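Local coordinates for protein acyl-coenzyme A oxidase acox-1.1 (Caenorhabditis elegans, PDB 5K3H) that catalyses the FAD-dependent, oxygen-consuming desaturation of acyl-CoAs to (2E)-enoyl-CoAs, the first step of peroxisomal beta-oxidation, working as a homodimer or heterodimer, at residues Y469-I480 and K493-T503. Residues are numbered along the deposited sequence; the frame is centred on the assembly and turned at random.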
# COMPACT_ATOMS: atom_id res chain seq x y z
N TYR B 469 -9.38 -7.07 -33.13
CA TYR B 469 -9.99 -5.76 -32.98
C TYR B 469 -9.04 -4.65 -33.42
O TYR B 469 -9.49 -3.52 -33.66
CB TYR B 469 -10.43 -5.55 -31.52
CG TYR B 469 -9.32 -5.20 -30.56
CD1 TYR B 469 -8.50 -6.18 -30.02
CD2 TYR B 469 -9.10 -3.88 -30.16
CE1 TYR B 469 -7.48 -5.86 -29.14
CE2 TYR B 469 -8.09 -3.54 -29.28
CZ TYR B 469 -7.28 -4.53 -28.78
OH TYR B 469 -6.28 -4.22 -27.89
N LEU B 470 -7.73 -4.93 -33.47
CA LEU B 470 -6.78 -3.93 -33.93
C LEU B 470 -6.95 -3.64 -35.42
O LEU B 470 -6.59 -2.55 -35.88
CB LEU B 470 -5.34 -4.34 -33.62
CG LEU B 470 -4.91 -4.29 -32.15
CD1 LEU B 470 -3.44 -4.64 -32.04
CD2 LEU B 470 -5.23 -2.91 -31.53
N GLY B 471 -7.46 -4.60 -36.18
CA GLY B 471 -7.70 -4.40 -37.59
C GLY B 471 -9.12 -3.99 -37.96
O GLY B 471 -9.40 -3.80 -39.15
N ALA B 472 -10.02 -3.86 -36.99
CA ALA B 472 -11.42 -3.53 -37.25
C ALA B 472 -11.63 -2.03 -37.36
O ALA B 472 -10.85 -1.22 -36.86
CB ALA B 472 -12.31 -4.11 -36.14
N ARG B 473 -12.75 -1.66 -37.99
CA ARG B 473 -13.07 -0.27 -38.28
C ARG B 473 -13.95 0.32 -37.19
O ARG B 473 -14.89 -0.32 -36.72
CB ARG B 473 -13.79 -0.13 -39.62
CG ARG B 473 -13.06 -0.73 -40.81
CD ARG B 473 -13.84 -0.38 -42.07
NE ARG B 473 -14.20 -1.55 -42.86
CZ ARG B 473 -13.34 -2.16 -43.67
NH1 ARG B 473 -13.74 -3.22 -44.37
NH2 ARG B 473 -12.09 -1.72 -43.78
N SER B 474 -13.65 1.54 -36.81
CA SER B 474 -14.43 2.16 -35.76
C SER B 474 -15.58 2.95 -36.36
O SER B 474 -15.47 3.49 -37.46
CB SER B 474 -13.55 3.08 -34.91
OG SER B 474 -12.77 2.32 -34.02
N GLU B 475 -16.69 3.00 -35.62
CA GLU B 475 -17.73 3.96 -35.91
C GLU B 475 -17.24 5.36 -35.60
O GLU B 475 -16.21 5.54 -34.94
CB GLU B 475 -18.98 3.59 -35.13
CG GLU B 475 -19.98 2.89 -36.03
CD GLU B 475 -20.63 1.67 -35.40
OE1 GLU B 475 -20.72 1.61 -34.14
OE2 GLU B 475 -21.10 0.80 -36.17
N PRO B 476 -17.92 6.39 -36.11
CA PRO B 476 -17.47 7.76 -35.82
C PRO B 476 -17.44 8.09 -34.34
O PRO B 476 -16.52 8.78 -33.88
CB PRO B 476 -18.48 8.64 -36.58
CG PRO B 476 -19.14 7.75 -37.54
CD PRO B 476 -19.09 6.36 -37.01
N THR B 477 -18.41 7.62 -33.56
CA THR B 477 -18.44 7.93 -32.13
C THR B 477 -18.84 6.69 -31.36
O THR B 477 -19.29 5.69 -31.92
CB THR B 477 -19.45 9.03 -31.79
OG1 THR B 477 -20.77 8.58 -32.18
CG2 THR B 477 -19.11 10.34 -32.51
N SER B 478 -18.81 6.82 -30.04
CA SER B 478 -19.35 5.77 -29.20
C SER B 478 -20.86 5.85 -29.25
O SER B 478 -21.43 6.94 -29.40
CB SER B 478 -18.85 5.92 -27.75
OG SER B 478 -19.42 4.93 -26.91
N LEU B 479 -21.52 4.70 -29.17
CA LEU B 479 -22.98 4.68 -29.22
C LEU B 479 -23.58 4.44 -27.84
O LEU B 479 -24.73 4.01 -27.72
CB LEU B 479 -23.46 3.63 -30.24
CG LEU B 479 -23.10 3.84 -31.73
CD1 LEU B 479 -23.57 2.71 -32.63
CD2 LEU B 479 -23.69 5.14 -32.24
N ILE B 480 -22.82 4.76 -26.80
CA ILE B 480 -23.35 4.68 -25.44
C ILE B 480 -24.37 5.79 -25.26
O ILE B 480 -24.07 6.97 -25.49
CB ILE B 480 -22.19 4.77 -24.43
CG1 ILE B 480 -21.35 3.49 -24.45
CG2 ILE B 480 -22.71 5.07 -23.03
CD1 ILE B 480 -20.10 3.60 -23.58
N LYS B 493 -17.36 -2.13 -27.43
CA LYS B 493 -16.84 -1.47 -28.63
C LYS B 493 -16.08 -0.19 -28.31
O LYS B 493 -15.16 0.18 -29.04
CB LYS B 493 -17.97 -1.16 -29.62
CG LYS B 493 -18.58 -2.38 -30.25
CD LYS B 493 -19.35 -1.98 -31.49
CE LYS B 493 -20.45 -0.97 -31.17
NZ LYS B 493 -20.80 -0.08 -32.33
N THR B 494 -16.47 0.50 -27.24
CA THR B 494 -15.77 1.72 -26.84
C THR B 494 -14.39 1.41 -26.25
O THR B 494 -13.41 2.09 -26.57
CB THR B 494 -16.65 2.51 -25.86
OG1 THR B 494 -17.87 2.84 -26.52
CG2 THR B 494 -16.00 3.79 -25.39
N PHE B 495 -14.29 0.37 -25.41
CA PHE B 495 -12.97 -0.08 -24.93
C PHE B 495 -12.10 -0.59 -26.08
O PHE B 495 -10.88 -0.38 -26.09
CB PHE B 495 -13.12 -1.20 -23.89
CG PHE B 495 -13.66 -0.74 -22.56
CD1 PHE B 495 -12.94 0.15 -21.79
CD2 PHE B 495 -14.85 -1.23 -22.09
CE1 PHE B 495 -13.40 0.55 -20.58
CE2 PHE B 495 -15.35 -0.81 -20.86
CZ PHE B 495 -14.62 0.07 -20.11
N GLN B 496 -12.70 -1.28 -27.05
CA GLN B 496 -11.92 -1.73 -28.19
C GLN B 496 -11.35 -0.54 -28.95
O GLN B 496 -10.17 -0.54 -29.31
CB GLN B 496 -12.80 -2.61 -29.10
CG GLN B 496 -12.99 -4.00 -28.54
CD GLN B 496 -13.94 -4.89 -29.37
OE1 GLN B 496 -14.71 -4.39 -30.19
NE2 GLN B 496 -13.91 -6.20 -29.11
N HIS B 497 -12.15 0.51 -29.12
CA HIS B 497 -11.68 1.69 -29.82
C HIS B 497 -10.50 2.34 -29.11
O HIS B 497 -9.48 2.64 -29.74
CB HIS B 497 -12.82 2.70 -29.99
CG HIS B 497 -12.38 3.98 -30.62
ND1 HIS B 497 -12.23 4.13 -31.99
CD2 HIS B 497 -11.97 5.15 -30.07
CE1 HIS B 497 -11.80 5.35 -32.25
NE2 HIS B 497 -11.63 5.98 -31.10
N ILE B 498 -10.61 2.59 -27.79
CA ILE B 498 -9.53 3.34 -27.15
C ILE B 498 -8.27 2.49 -27.07
O ILE B 498 -7.16 3.01 -27.25
CB ILE B 498 -9.93 3.93 -25.78
CG1 ILE B 498 -9.92 2.89 -24.68
CG2 ILE B 498 -11.30 4.64 -25.80
CD1 ILE B 498 -10.65 3.41 -23.44
N ALA B 499 -8.40 1.16 -26.85
CA ALA B 499 -7.21 0.31 -26.83
C ALA B 499 -6.52 0.26 -28.20
O ALA B 499 -5.29 0.31 -28.28
CB ALA B 499 -7.57 -1.10 -26.36
N LYS B 500 -7.29 0.14 -29.28
CA LYS B 500 -6.70 0.23 -30.62
C LYS B 500 -6.05 1.60 -30.84
O LYS B 500 -4.91 1.69 -31.32
CB LYS B 500 -7.75 -0.02 -31.70
CG LYS B 500 -7.23 0.24 -33.12
CD LYS B 500 -8.33 0.05 -34.16
CE LYS B 500 -9.42 1.12 -33.99
NZ LYS B 500 -10.60 0.92 -34.88
N ARG B 501 -6.76 2.68 -30.49
CA ARG B 501 -6.19 4.00 -30.75
C ARG B 501 -4.86 4.19 -30.04
O ARG B 501 -3.88 4.67 -30.64
CB ARG B 501 -7.16 5.11 -30.34
CG ARG B 501 -6.96 6.36 -31.17
CD ARG B 501 -7.72 7.57 -30.59
NE ARG B 501 -6.90 8.33 -29.64
CZ ARG B 501 -6.96 8.22 -28.32
NH1 ARG B 501 -7.82 7.37 -27.77
NH2 ARG B 501 -6.17 8.96 -27.55
N GLN B 502 -4.78 3.80 -28.76
CA GLN B 502 -3.54 3.94 -28.00
C GLN B 502 -2.46 2.97 -28.50
O GLN B 502 -1.27 3.28 -28.46
CB GLN B 502 -3.81 3.77 -26.50
CG GLN B 502 -2.60 3.93 -25.58
CD GLN B 502 -1.96 5.33 -25.60
OE1 GLN B 502 -2.63 6.34 -25.85
NE2 GLN B 502 -0.66 5.38 -25.32
N THR B 503 -2.87 1.79 -28.96
CA THR B 503 -1.90 0.85 -29.52
C THR B 503 -1.25 1.40 -30.79
O THR B 503 -0.03 1.34 -30.95
CB THR B 503 -2.57 -0.49 -29.78
OG1 THR B 503 -2.93 -1.07 -28.53
CG2 THR B 503 -1.66 -1.42 -30.55
O HOH W 1 -11.09 2.37 -37.46
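The loop joining helices 437-456 and 489-515 runs back along the latter helix, and Lys500 meets it midway. Bent at chi3 (67°), the lysine slides its methylenes past Leu470, then gives NZ to Ala472 O (2.9 Å), to Ser474 OG (2.7 Å) and to a water that also takes the N-H of Ser474. A long, flexible amine suits this place, gripping a backbone carbonyl and a hydroxyl together. Ser474 OG also lies in the ring plane of His497, 2.8 Å from ND1, while Asp585 holds NE2 and Phe587 stacks on the imidazole. A methionine in place of Lys500 would probably leave Ala472 O and Ser474 OG without their charged donor and the loop less firmly held.

Further along, small hydroxyls allow close approach: Ser478 OG donates to Thr494 OG1 (2.6 Å). Lys493 NZ makes a salt bridge to Glu475 OE1, two long charged chains meeting near solvent. At the other end Tyr469 sets its ring edge against Gln496 O (CD2 to O, 3.6 Å) and its OH bonds His538, while the methyls of Leu470 reach Lys500 CB and Thr503 CG2. The arrangement is an interhelical connection folded back on the following helix, in an acyl-CoA oxidase's helical C-terminal part.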